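Local coordinates for protein Amy13K (Eubacterium rectale DSM 17629, PDB 6B3P) that binds starch-like alpha-glucans through two family 26 carbohydrate-binding modules, probably helping a surface-anchored amylase hold starch in the gut, at residues Thr103-Leu108 / Leu189-Thr194; Thr115-Met120 / Ile166-Asn171; Ala130-Glu135 / Val153-Asp158; Thr173-Ile178 / Gly196-Tyr201. All blocks are in the same frame, centred on the assembly; numbering follows the deposited sequence.

Contact 1: residues Thr103-Leu108 / Leu189-Thr194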
# COMPACT_ATOMS: atom_id res chain seq x y z
N THR A 103 -5.31 2.79 -4.22
CA THR A 103 -5.10 1.37 -3.99
C THR A 103 -4.59 0.70 -5.26
O THR A 103 -5.26 0.72 -6.29
CB THR A 103 -6.40 0.69 -3.52
OG1 THR A 103 -6.94 1.40 -2.40
CG2 THR A 103 -6.14 -0.75 -3.13
N THR A 104 -3.39 0.14 -5.16
CA THR A 104 -2.75 -0.53 -6.29
C THR A 104 -2.78 -2.04 -6.09
O THR A 104 -2.36 -2.54 -5.05
CB THR A 104 -1.29 -0.07 -6.45
OG1 THR A 104 -1.24 1.35 -6.58
CG2 THR A 104 -0.64 -0.72 -7.69
N ILE A 105 -3.29 -2.76 -7.09
CA ILE A 105 -3.39 -4.21 -7.01
C ILE A 105 -2.70 -4.86 -8.21
O ILE A 105 -3.03 -4.59 -9.36
CB ILE A 105 -4.85 -4.68 -6.95
CG1 ILE A 105 -5.59 -3.96 -5.82
CG2 ILE A 105 -4.93 -6.19 -6.74
CD1 ILE A 105 -7.10 -4.11 -5.87
N HIS A 106 -1.73 -5.73 -7.91
CA HIS A 106 -0.98 -6.45 -8.93
C HIS A 106 -1.51 -7.87 -9.07
O HIS A 106 -1.69 -8.57 -8.07
CB HIS A 106 0.51 -6.49 -8.58
CG HIS A 106 1.10 -5.14 -8.30
ND1 HIS A 106 1.24 -4.17 -9.26
CD2 HIS A 106 1.60 -4.61 -7.16
CE1 HIS A 106 1.79 -3.09 -8.73
NE2 HIS A 106 2.02 -3.34 -7.45
N TYR A 107 -1.76 -8.30 -10.31
CA TYR A 107 -2.19 -9.66 -10.57
C TYR A 107 -1.22 -10.40 -11.48
O TYR A 107 -0.84 -9.90 -12.54
CB TYR A 107 -3.58 -9.69 -11.19
CG TYR A 107 -4.07 -11.09 -11.45
CD1 TYR A 107 -4.31 -11.97 -10.40
CD2 TYR A 107 -4.28 -11.55 -12.75
CE1 TYR A 107 -4.75 -13.26 -10.63
CE2 TYR A 107 -4.72 -12.84 -12.99
CZ TYR A 107 -4.95 -13.69 -11.93
OH TYR A 107 -5.39 -14.97 -12.16
N LEU A 108 -0.85 -11.61 -11.07
CA LEU A 108 0.04 -12.46 -11.85
C LEU A 108 -0.76 -13.36 -12.78
O LEU A 108 -1.32 -14.37 -12.35
CB LEU A 108 0.90 -13.31 -10.92
CG LEU A 108 1.82 -14.33 -11.60
CD1 LEU A 108 2.83 -13.64 -12.50
CD2 LEU A 108 2.52 -15.16 -10.54
N LEU A 189 -1.40 -4.34 -2.96
CA LEU A 189 -1.65 -5.77 -2.84
C LEU A 189 -1.12 -6.55 -4.04
O LEU A 189 -0.98 -6.00 -5.13
CB LEU A 189 -3.14 -6.04 -2.68
CG LEU A 189 -3.83 -5.40 -1.47
CD1 LEU A 189 -5.34 -5.50 -1.61
CD2 LEU A 189 -3.37 -6.05 -0.18
N TRP A 190 -0.82 -7.83 -3.82
CA TRP A 190 -0.40 -8.74 -4.89
C TRP A 190 -1.32 -9.96 -4.90
O TRP A 190 -1.58 -10.55 -3.85
CB TRP A 190 1.05 -9.17 -4.69
CG TRP A 190 2.04 -8.06 -4.85
CD1 TRP A 190 2.75 -7.76 -5.98
CD2 TRP A 190 2.44 -7.11 -3.86
NE1 TRP A 190 3.56 -6.67 -5.74
CE2 TRP A 190 3.39 -6.26 -4.45
CE3 TRP A 190 2.08 -6.90 -2.52
CZ2 TRP A 190 3.99 -5.21 -3.75
CZ3 TRP A 190 2.67 -5.86 -1.83
CH2 TRP A 190 3.62 -5.03 -2.45
N VAL A 191 -1.79 -10.34 -6.08
CA VAL A 191 -2.73 -11.46 -6.21
C VAL A 191 -2.22 -12.50 -7.20
O VAL A 191 -1.71 -12.16 -8.27
CB VAL A 191 -4.13 -10.97 -6.64
CG1 VAL A 191 -5.12 -12.13 -6.63
CG2 VAL A 191 -4.60 -9.85 -5.73
N THR A 192 -2.37 -13.77 -6.83
CA THR A 192 -2.03 -14.88 -7.71
C THR A 192 -3.13 -15.93 -7.71
O THR A 192 -3.90 -16.04 -6.74
CB THR A 192 -0.71 -15.56 -7.30
OG1 THR A 192 -0.84 -16.09 -5.97
CG2 THR A 192 0.44 -14.57 -7.33
N GLY A 193 -3.21 -16.71 -8.78
CA GLY A 193 -4.11 -17.84 -8.85
C GLY A 193 -5.41 -17.54 -9.56
O GLY A 193 -5.59 -16.46 -10.13
N THR A 194 -6.32 -18.51 -9.53
CA THR A 194 -7.64 -18.37 -10.12
C THR A 194 -8.66 -18.95 -9.14
O THR A 194 -8.33 -19.21 -7.98
CB THR A 194 -7.73 -19.09 -11.48
OG1 THR A 194 -7.29 -20.45 -11.34
CG2 THR A 194 -6.85 -18.38 -12.51
O HOH W 1 -1.23 -16.52 -10.78
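With CG anti to the carbonyl carbon in both residues (chi1 -53° and -67°), His106 and Trp190 leave neighbouring strands in the same direction and run alongside each other. Those strands, 103-108 and 189-192, run parallel in the four-stranded mixed sheet of the second starch-binding module, a beta-sandwich as in family 26. His106 CD2 sits over one face of the indole, toward its rim and 3.2 Å from Trp190 NE1, while the two ring planes meet obliquely at 36°. Two carboxylates fix the rotation of the imidazole: Asp152 bonds ND1 and Glu188 bonds NE2, which may favour a protonated ring. Trp208 packs against both aromatic groups.

The parallel ladder is firm from Ile105 to Tyr107. Leu189 N bonds Thr104 O, and His106 uses its N toward Leu189 O and its O toward Val191 N (2.7 Å), so that it brackets Trp190; Leu108 N then closes on Val191 O at 3.0 Å. On the other face of the sheet, Ile105 CG2 meets Val191 CG2 at 3.8 Å, and Phe167 of the opposing sheet presses on this patch and stacks on the Tyr107 ring. Tyr107 has its CG anti to the backbone N, which carries the ring past Val191 CG1 and on beyond the end of the strand. There its hydroxyl donates to Gly193 O at 2.5 Å, with the carbonyl oxygen at the ring edge. One water joins the same ends of the strands, donating to Leu108 O (2.7 Å) and accepting from Gly193 N (2.8 Å).

Contact 2: residues Thr115-Met120 / Ile166-Asn171. With GLC (alpha-D-glucopyranose), chain D; GLC (alpha-D-glucopyranose), chain B; EDO (1,2-ethanediol), chain G.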
# COMPACT_ATOMS: atom_id res chain seq x y z
N THR A 115 -4.83 -10.70 -22.63
CA THR A 115 -5.88 -9.72 -22.43
C THR A 115 -6.54 -9.95 -21.08
O THR A 115 -7.31 -10.89 -20.90
CB THR A 115 -6.95 -9.78 -23.54
OG1 THR A 115 -7.39 -11.13 -23.71
CG2 THR A 115 -6.38 -9.26 -24.85
N ILE A 116 -6.21 -9.09 -20.12
CA ILE A 116 -6.67 -9.24 -18.74
C ILE A 116 -7.60 -8.10 -18.36
O ILE A 116 -7.40 -6.95 -18.77
CB ILE A 116 -5.48 -9.28 -17.76
CG1 ILE A 116 -4.44 -10.31 -18.22
CG2 ILE A 116 -5.96 -9.60 -16.34
CD1 ILE A 116 -4.96 -11.73 -18.30
N TYR A 117 -8.61 -8.43 -17.56
CA TYR A 117 -9.60 -7.46 -17.11
C TYR A 117 -9.66 -7.43 -15.58
O TYR A 117 -9.32 -8.41 -14.92
CB TYR A 117 -10.99 -7.80 -17.66
CG TYR A 117 -11.09 -7.75 -19.16
CD1 TYR A 117 -10.70 -8.83 -19.95
CD2 TYR A 117 -11.60 -6.62 -19.80
CE1 TYR A 117 -10.81 -8.78 -21.32
CE2 TYR A 117 -11.71 -6.57 -21.18
CZ TYR A 117 -11.31 -7.65 -21.93
OH TYR A 117 -11.42 -7.60 -23.30
N ASN A 118 -10.09 -6.30 -15.03
CA ASN A 118 -10.43 -6.22 -13.62
C ASN A 118 -11.85 -5.71 -13.44
O ASN A 118 -12.20 -4.64 -13.92
CB ASN A 118 -9.46 -5.31 -12.86
CG ASN A 118 -9.73 -5.28 -11.37
OD1 ASN A 118 -10.48 -4.43 -10.88
ND2 ASN A 118 -9.15 -6.22 -10.64
N TYR A 119 -12.66 -6.51 -12.75
CA TYR A 119 -14.03 -6.15 -12.44
C TYR A 119 -14.12 -5.73 -10.98
O TYR A 119 -13.61 -6.43 -10.12
CB TYR A 119 -14.97 -7.32 -12.74
CG TYR A 119 -16.39 -7.09 -12.31
CD1 TYR A 119 -17.26 -6.34 -13.10
CD2 TYR A 119 -16.88 -7.62 -11.13
CE1 TYR A 119 -18.56 -6.12 -12.71
CE2 TYR A 119 -18.18 -7.41 -10.73
CZ TYR A 119 -19.02 -6.66 -11.53
OH TYR A 119 -20.33 -6.44 -11.15
N MET A 120 -14.75 -4.59 -10.72
CA MET A 120 -14.74 -3.98 -9.39
C MET A 120 -16.13 -3.54 -8.94
O MET A 120 -16.92 -3.03 -9.73
CB MET A 120 -13.79 -2.78 -9.38
CG MET A 120 -13.54 -2.18 -8.00
SD MET A 120 -14.83 -1.04 -7.45
CE MET A 120 -14.58 0.34 -8.58
N ILE A 166 -12.26 -8.60 -9.09
CA ILE A 166 -11.96 -9.90 -9.69
C ILE A 166 -11.10 -9.69 -10.94
O ILE A 166 -11.42 -8.85 -11.77
CB ILE A 166 -13.25 -10.65 -10.09
CG1 ILE A 166 -14.07 -11.00 -8.85
CG2 ILE A 166 -12.92 -11.93 -10.86
CD1 ILE A 166 -15.49 -11.40 -9.17
N PHE A 167 -10.03 -10.46 -11.06
CA PHE A 167 -9.23 -10.47 -12.28
C PHE A 167 -9.71 -11.60 -13.17
O PHE A 167 -10.04 -12.67 -12.68
CB PHE A 167 -7.74 -10.62 -11.96
CG PHE A 167 -7.14 -9.42 -11.27
CD1 PHE A 167 -6.69 -8.33 -12.01
CD2 PHE A 167 -7.02 -9.38 -9.89
CE1 PHE A 167 -6.14 -7.23 -11.39
CE2 PHE A 167 -6.47 -8.27 -9.26
CZ PHE A 167 -6.03 -7.20 -10.01
N ASN A 168 -9.75 -11.36 -14.48
CA ASN A 168 -10.26 -12.36 -15.42
C ASN A 168 -9.78 -12.10 -16.85
O ASN A 168 -9.16 -11.07 -17.12
CB ASN A 168 -11.79 -12.39 -15.39
CG ASN A 168 -12.41 -11.13 -15.96
OD1 ASN A 168 -12.54 -10.98 -17.17
ND2 ASN A 168 -12.81 -10.22 -15.08
N ASN A 169 -10.07 -13.03 -17.75
CA ASN A 169 -9.70 -12.90 -19.16
C ASN A 169 -10.92 -12.82 -20.08
O ASN A 169 -10.77 -12.86 -21.30
CB ASN A 169 -8.81 -14.08 -19.59
CG ASN A 169 -9.50 -15.43 -19.45
OD1 ASN A 169 -10.67 -15.52 -19.10
ND2 ASN A 169 -8.75 -16.49 -19.74
N ASN A 170 -12.10 -12.68 -19.50
CA ASN A 170 -13.35 -12.65 -20.26
C ASN A 170 -13.48 -13.90 -21.13
O ASN A 170 -13.94 -13.81 -22.28
CB ASN A 170 -13.42 -11.40 -21.13
CG ASN A 170 -14.82 -11.12 -21.64
OD1 ASN A 170 -15.80 -11.62 -21.10
ND2 ASN A 170 -14.91 -10.32 -22.70
N ASN A 171 -13.08 -15.05 -20.60
CA ASN A 171 -13.09 -16.28 -21.37
C ASN A 171 -13.02 -17.52 -20.48
O ASN A 171 -12.34 -18.49 -20.80
CB ASN A 171 -11.93 -16.29 -22.37
CG ASN A 171 -12.11 -17.30 -23.49
OD1 ASN A 171 -13.23 -17.65 -23.84
ND2 ASN A 171 -11.00 -17.77 -24.04
C1 GLC D . -19.18 -10.91 -8.98
C2 GLC D . -19.01 -11.73 -7.73
C3 GLC D . -20.28 -11.74 -6.92
C4 GLC D . -20.76 -10.34 -6.67
C5 GLC D . -20.90 -9.61 -7.98
C6 GLC D . -21.37 -8.19 -7.78
O2 GLC D . -18.60 -13.03 -8.08
O3 GLC D . -20.06 -12.37 -5.70
O4 GLC D . -21.96 -10.37 -5.92
O5 GLC D . -19.66 -9.63 -8.64
O6 GLC D . -21.59 -7.50 -8.99
C1 GLC B . -19.83 -12.58 -13.88
C2 GLC B . -18.79 -13.19 -12.95
C3 GLC B . -19.20 -13.09 -11.51
C4 GLC B . -19.55 -11.67 -11.20
C5 GLC B . -20.61 -11.16 -12.15
C6 GLC B . -20.95 -9.72 -11.89
O1 GLC B . -21.00 -13.39 -14.01
O2 GLC B . -18.59 -14.53 -13.24
O3 GLC B . -18.14 -13.48 -10.67
O4 GLC B . -20.01 -11.62 -9.87
O5 GLC B . -20.13 -11.27 -13.44
O6 GLC B . -22.05 -9.29 -12.64
C1 EDO G . -16.31 -15.19 -18.05
O1 EDO G . -16.06 -14.10 -18.95
C2 EDO G . -15.08 -15.43 -17.18
O2 EDO G . -13.94 -14.79 -17.76
O HOH W 2 -12.28 -10.17 -24.36
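Tyr119 leaves its strand beside Ile166, its hydrogen-bonded partner in an antiparallel pair, and CB passes 4.0 Å from Ile166 O. With CG anti to the backbone N (chi1 174°), the ring runs out along the face it shares with Ile166, and CD2 loosely approaches Ile166 CD1 at 4.5 Å. Further out, CE2 comes within 3.4 Å of O5 of the chain D glucose, and CZ lies near C6 of the chain B glucose. At the tip, Tyr119 OH shares a 2.7 Å hydrogen bond with O6 of the chain D glucose, which lies in the ring plane at its edge. Ile166 CD1 lies 3.7 Å from O2 of the chain D glucose and equally far from O3 of the chain B glucose, and Trp136 meets Tyr119 edge-to-face.

The opposite face of the sheet looks into the sandwich core. There Asn118 ND2 hangs over the centre of the Phe167 ring, 3.2 Å above its plane, with amide and ring planes 63° apart; its OD1 is bonded to Tyr155 OH. Where the second strand ends, Asn168 OD1 accepts from Asn170 N on a lone pair (2.9 Å), forming an Asx turn, and Asn170 CB rests against Tyr117 CE1.

The chemistry thus divides: a buried amide with bonded ends on the core side and, next to the glucoses, the Tyr119 ring, the Ile166 methyl and one hydroxyl, suited to sugar rings.

Contact 3: residues Ala130-Glu135 / Val153-Asp158; sequences AGVGKE and VVYTQD. With FMT (formic acid), chain T.
Tyr155 carries the tight part of this contact, its ring reaching from strand 150-157 to residues 130-132 of the loop. CG is anti to the carbonyl carbon (chi1 -70°), and this turns the ring toward the loop so that Val132 CG1 meets its edge, 3.8 Å from CE1. At the tip, OH takes a weak, bent hydrogen bond from Gly131 N (3.2 Å), its firmer partner being Asn118 OD1 in the facing sheet. The fit leaves no room for a side chain at Gly131, since a CB there would collide with the hydroxyl. Beside it, Ala130 CB packs on Val153 CG2 at 3.9 Å, and Met120 fills in against both Val132 and Tyr155. Putting a leucine in place of Tyr155 would probably leave Asn118 OD1 without its hydroxyl mate and open a gap against Val132.

The far side is looser. A formate, probably from the crystallisation liquor, bridges the two segments, its O2 accepting from Ala130 N (2.7 Å) and its O1 from Val154 N (3.1 Å), where protein atoms make no direct bond. Beyond Val132 the loop leaves the strand: the exposed Gly133 takes the positive-phi corner of a turn closed by a weak Lys134 N to Gly131 O bond of 3.3 Å. What results is a type II beta turn in a loop between strands 116-121 and 139-141 of a beta-sandwich, packed on the edge strand of the other sheet shortly before Trp136 of the glycan pocket.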
# COMPACT_ATOMS: atom_id res chain seq x y z
N ALA A 130 -9.72 1.38 -13.83
CA ALA A 130 -10.08 0.57 -14.99
C ALA A 130 -11.53 0.10 -15.00
O ALA A 130 -12.24 0.27 -15.99
CB ALA A 130 -9.16 -0.64 -15.07
N GLY A 131 -11.98 -0.47 -13.88
CA GLY A 131 -13.26 -1.16 -13.84
C GLY A 131 -14.46 -0.38 -13.35
O GLY A 131 -15.55 -0.93 -13.29
N VAL A 132 -14.29 0.89 -12.99
CA VAL A 132 -15.41 1.64 -12.43
C VAL A 132 -16.45 1.89 -13.52
O VAL A 132 -16.11 2.20 -14.67
CB VAL A 132 -14.97 2.99 -11.77
CG1 VAL A 132 -13.79 2.76 -10.80
CG2 VAL A 132 -14.65 4.11 -12.79
N GLY A 133 -17.72 1.72 -13.17
CA GLY A 133 -18.82 1.94 -14.10
C GLY A 133 -18.83 0.97 -15.27
O GLY A 133 -19.37 1.30 -16.34
N LYS A 134 -18.24 -0.20 -15.09
CA LYS A 134 -18.22 -1.23 -16.13
C LYS A 134 -18.76 -2.56 -15.63
O LYS A 134 -18.34 -3.07 -14.60
CB LYS A 134 -16.80 -1.42 -16.66
CG LYS A 134 -16.29 -0.24 -17.48
CD LYS A 134 -14.97 -0.53 -18.16
CE LYS A 134 -14.52 0.68 -18.96
NZ LYS A 134 -13.18 0.50 -19.57
N GLU A 135 -19.70 -3.12 -16.39
CA GLU A 135 -20.24 -4.44 -16.09
C GLU A 135 -19.21 -5.48 -16.48
O GLU A 135 -18.22 -5.16 -17.15
CB GLU A 135 -21.56 -4.66 -16.84
CG GLU A 135 -22.67 -3.72 -16.40
CD GLU A 135 -23.95 -3.94 -17.17
OE1 GLU A 135 -24.04 -4.94 -17.91
OE2 GLU A 135 -24.87 -3.10 -17.04
N VAL A 153 -3.70 -2.75 -11.67
CA VAL A 153 -4.88 -1.90 -11.66
C VAL A 153 -4.79 -0.97 -10.46
O VAL A 153 -4.32 -1.36 -9.39
CB VAL A 153 -6.19 -2.72 -11.61
CG1 VAL A 153 -6.31 -3.48 -10.30
CG2 VAL A 153 -7.40 -1.81 -11.83
N VAL A 154 -5.23 0.27 -10.65
CA VAL A 154 -5.19 1.28 -9.60
C VAL A 154 -6.57 1.90 -9.43
O VAL A 154 -7.14 2.45 -10.38
CB VAL A 154 -4.17 2.39 -9.92
CG1 VAL A 154 -4.14 3.44 -8.80
CG2 VAL A 154 -2.79 1.80 -10.15
N TYR A 155 -7.10 1.81 -8.21
CA TYR A 155 -8.37 2.45 -7.88
C TYR A 155 -8.16 3.58 -6.88
O TYR A 155 -7.60 3.39 -5.81
CB TYR A 155 -9.35 1.41 -7.32
CG TYR A 155 -9.83 0.45 -8.38
CD1 TYR A 155 -10.68 0.88 -9.39
CD2 TYR A 155 -9.42 -0.87 -8.39
CE1 TYR A 155 -11.12 0.02 -10.37
CE2 TYR A 155 -9.85 -1.74 -9.37
CZ TYR A 155 -10.69 -1.29 -10.36
OH TYR A 155 -11.12 -2.17 -11.33
N THR A 156 -8.63 4.77 -7.26
CA THR A 156 -8.48 5.97 -6.46
C THR A 156 -9.83 6.43 -5.93
O THR A 156 -10.78 6.54 -6.69
CB THR A 156 -7.86 7.11 -7.29
OG1 THR A 156 -6.61 6.69 -7.83
CG2 THR A 156 -7.65 8.35 -6.43
N GLN A 157 -9.90 6.71 -4.63
CA GLN A 157 -11.13 7.20 -4.00
C GLN A 157 -10.86 8.44 -3.16
O GLN A 157 -9.74 8.66 -2.71
CB GLN A 157 -11.76 6.12 -3.13
CG GLN A 157 -11.98 4.79 -3.81
CD GLN A 157 -12.58 3.75 -2.88
OE1 GLN A 157 -13.78 3.74 -2.64
NE2 GLN A 157 -11.73 2.88 -2.34
N ASP A 158 -11.90 9.24 -2.95
CA ASP A 158 -11.81 10.40 -2.08
C ASP A 158 -11.93 10.01 -0.61
O ASP A 158 -11.51 10.76 0.28
CB ASP A 158 -12.89 11.43 -2.42
CG ASP A 158 -12.70 12.03 -3.81
OD1 ASP A 158 -11.69 11.72 -4.46
OD2 ASP A 158 -13.57 12.81 -4.24
C FMT T . -6.01 1.84 -13.86
O1 FMT T . -4.92 1.35 -13.56
O2 FMT T . -7.05 1.51 -13.28

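Contact 4: residues Thr173-Ile178 / Gly196-Tyr201. With GLC (alpha-D-glucopyranose), chain D; GLC (alpha-D-glucopyranose), chain B; FMT (formic acid), chain O.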
# COMPACT_ATOMS: atom_id res chain seq x y z
N THR A 173 -11.89 -17.83 -17.30
CA THR A 173 -10.89 -17.84 -16.24
C THR A 173 -10.98 -16.56 -15.41
O THR A 173 -10.91 -15.45 -15.94
CB THR A 173 -9.46 -17.99 -16.80
OG1 THR A 173 -9.38 -19.16 -17.62
CG2 THR A 173 -8.44 -18.10 -15.67
N GLN A 174 -11.14 -16.73 -14.10
CA GLN A 174 -11.23 -15.60 -13.18
C GLN A 174 -10.76 -15.99 -11.79
O GLN A 174 -10.66 -17.17 -11.46
CB GLN A 174 -12.67 -15.09 -13.11
CG GLN A 174 -13.64 -16.04 -12.41
CD GLN A 174 -15.05 -15.49 -12.33
OE1 GLN A 174 -15.55 -15.18 -11.25
NE2 GLN A 174 -15.70 -15.36 -13.48
N THR A 175 -10.46 -14.98 -10.96
CA THR A 175 -10.06 -15.21 -9.58
C THR A 175 -11.28 -15.37 -8.68
O THR A 175 -12.41 -15.11 -9.10
CB THR A 175 -9.21 -14.04 -9.04
OG1 THR A 175 -9.99 -12.85 -9.00
CG2 THR A 175 -7.98 -13.81 -9.90
N ASP A 176 -11.05 -15.80 -7.44
CA ASP A 176 -12.05 -15.68 -6.40
C ASP A 176 -12.34 -14.20 -6.18
O ASP A 176 -11.61 -13.34 -6.66
CB ASP A 176 -11.57 -16.30 -5.08
CG ASP A 176 -11.40 -17.80 -5.16
OD1 ASP A 176 -12.18 -18.45 -5.88
OD2 ASP A 176 -10.48 -18.32 -4.50
N ASN A 177 -13.41 -13.91 -5.45
CA ASN A 177 -13.64 -12.56 -4.97
C ASN A 177 -12.46 -12.09 -4.14
O ASN A 177 -12.09 -12.76 -3.17
CB ASN A 177 -14.91 -12.48 -4.14
CG ASN A 177 -16.16 -12.63 -4.95
OD1 ASN A 177 -16.12 -12.94 -6.15
ND2 ASN A 177 -17.30 -12.42 -4.31
N ILE A 178 -11.89 -10.95 -4.51
CA ILE A 178 -10.81 -10.35 -3.73
C ILE A 178 -11.39 -9.22 -2.89
O ILE A 178 -11.81 -8.20 -3.42
CB ILE A 178 -9.69 -9.80 -4.64
CG1 ILE A 178 -9.14 -10.91 -5.53
CG2 ILE A 178 -8.57 -9.20 -3.79
CD1 ILE A 178 -8.48 -10.40 -6.79
N GLY A 196 -10.76 -20.88 -6.68
CA GLY A 196 -10.39 -22.01 -5.84
C GLY A 196 -8.95 -21.92 -5.34
O GLY A 196 -8.60 -22.58 -4.36
N ASP A 197 -8.13 -21.11 -6.00
CA ASP A 197 -6.70 -21.06 -5.71
C ASP A 197 -6.17 -19.63 -5.67
O ASP A 197 -5.00 -19.39 -5.96
CB ASP A 197 -5.94 -21.89 -6.74
CG ASP A 197 -4.50 -22.16 -6.34
OD1 ASP A 197 -4.23 -22.31 -5.13
OD2 ASP A 197 -3.63 -22.22 -7.24
N THR A 198 -7.03 -18.68 -5.31
CA THR A 198 -6.65 -17.28 -5.27
C THR A 198 -5.97 -16.92 -3.94
O THR A 198 -6.52 -17.19 -2.87
CB THR A 198 -7.87 -16.36 -5.48
OG1 THR A 198 -8.49 -16.67 -6.74
CG2 THR A 198 -7.45 -14.89 -5.48
N THR A 199 -4.79 -16.33 -4.03
CA THR A 199 -4.03 -15.91 -2.86
C THR A 199 -3.72 -14.41 -2.92
O THR A 199 -3.26 -13.91 -3.95
CB THR A 199 -2.71 -16.69 -2.73
OG1 THR A 199 -2.95 -18.09 -2.91
CG2 THR A 199 -2.08 -16.46 -1.36
N VAL A 200 -3.98 -13.71 -1.82
CA VAL A 200 -3.73 -12.27 -1.73
C VAL A 200 -2.59 -11.98 -0.76
O VAL A 200 -2.65 -12.35 0.42
CB VAL A 200 -4.99 -11.51 -1.26
CG1 VAL A 200 -4.73 -10.01 -1.23
CG2 VAL A 200 -6.17 -11.82 -2.17
N TYR A 201 -1.55 -11.31 -1.26
CA TYR A 201 -0.39 -10.94 -0.45
C TYR A 201 -0.38 -9.45 -0.12
O TYR A 201 -0.66 -8.61 -0.97
CB TYR A 201 0.90 -11.31 -1.18
CG TYR A 201 1.03 -12.78 -1.48
CD1 TYR A 201 1.44 -13.68 -0.50
CD2 TYR A 201 0.76 -13.28 -2.75
CE1 TYR A 201 1.57 -15.03 -0.77
CE2 TYR A 201 0.89 -14.63 -3.03
CZ TYR A 201 1.29 -15.50 -2.04
OH TYR A 201 1.41 -16.84 -2.31
C1 GLC D . -19.18 -10.91 -8.98
C2 GLC D . -19.01 -11.73 -7.73
C3 GLC D . -20.28 -11.74 -6.92
C4 GLC D . -20.76 -10.34 -6.67
C5 GLC D . -20.90 -9.61 -7.98
C6 GLC D . -21.37 -8.19 -7.78
O2 GLC D . -18.60 -13.03 -8.08
O3 GLC D . -20.06 -12.37 -5.70
O4 GLC D . -21.96 -10.37 -5.92
O5 GLC D . -19.66 -9.63 -8.64
O6 GLC D . -21.59 -7.50 -8.99
C1 GLC B . -19.83 -12.58 -13.88
C2 GLC B . -18.79 -13.19 -12.95
C3 GLC B . -19.20 -13.09 -11.51
C4 GLC B . -19.55 -11.67 -11.20
C5 GLC B . -20.61 -11.16 -12.15
C6 GLC B . -20.95 -9.72 -11.89
O1 GLC B . -21.00 -13.39 -14.01
O2 GLC B . -18.59 -14.53 -13.24
O3 GLC B . -18.14 -13.48 -10.67
O4 GLC B . -20.01 -11.62 -9.87
O5 GLC B . -20.13 -11.27 -13.44
O6 GLC B . -22.05 -9.29 -12.64
C FMT O . -11.01 -20.00 -13.27
O1 FMT O . -12.20 -19.71 -13.36
O2 FMT O . -10.59 -20.73 -12.37
O HOH W 3 -8.80 -19.78 -2.74
O HOH W 4 -9.19 -16.67 -2.13
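Thr198 OG1 accepts a nearly straight hydrogen bond from Asp176 N (2.8 Å, 170° at the hydrogen) and has a second, weak partner in Thr194 O. The aspartate side chain runs antiparallel to that of Thr198, and its OD1 takes Gly196 N on the syn side at 2.9 Å, 25° out of the carboxylate plane. A water lies 2.8 Å from Asp176 OD2. Cutting Asp176 back to an alanine is likely to leave Gly196 N without its acceptor and the 196-198 segment freer to move.

This ties the hairpin between strands 188-192 and 199-201 to the loop that forms one wall of the glycan site in this family 26 module. From that loop Gln174 and Asn177 point the other way, each using its amide as a two-pronged grip on vicinal hydroxyls of linked glucoses. Gln174 NE2 gives to O2 of the chain B glucose (3.0 Å) and OE1 receives its O3; Asn177 ND2 gives to O3 of the chain D glucose (3.1 Å) and OD1 receives its O2. Next to the polar patch, Ile178 CG2 touches Val200 CG2 at 3.9 Å, while Ile178 CD1 turns to Phe167.

Overall arrangement
All four contacts belong to the second of the two starch-binding modules. Contacts 1 and 2 are strand pairings, one parallel and one antiparallel, in the two facing sheets; Phe167 of contact 2, the buried one, packs on Ile105, Tyr107 and Val191 of contact 1, so their shared face is the core. Contacts 3 and 4 bury less surface and lie toward the outside, with loops against edge strand 150-157 and, in contact 4, the turn leading into edge strand 199-201; they do not touch each other. Contact 3 is mainly apolar with a weak bond and meets contact 2 through Tyr155 and Asn118. Contact 4 relies on a carboxylate and water, and shares both pocket glucoses with contact 2.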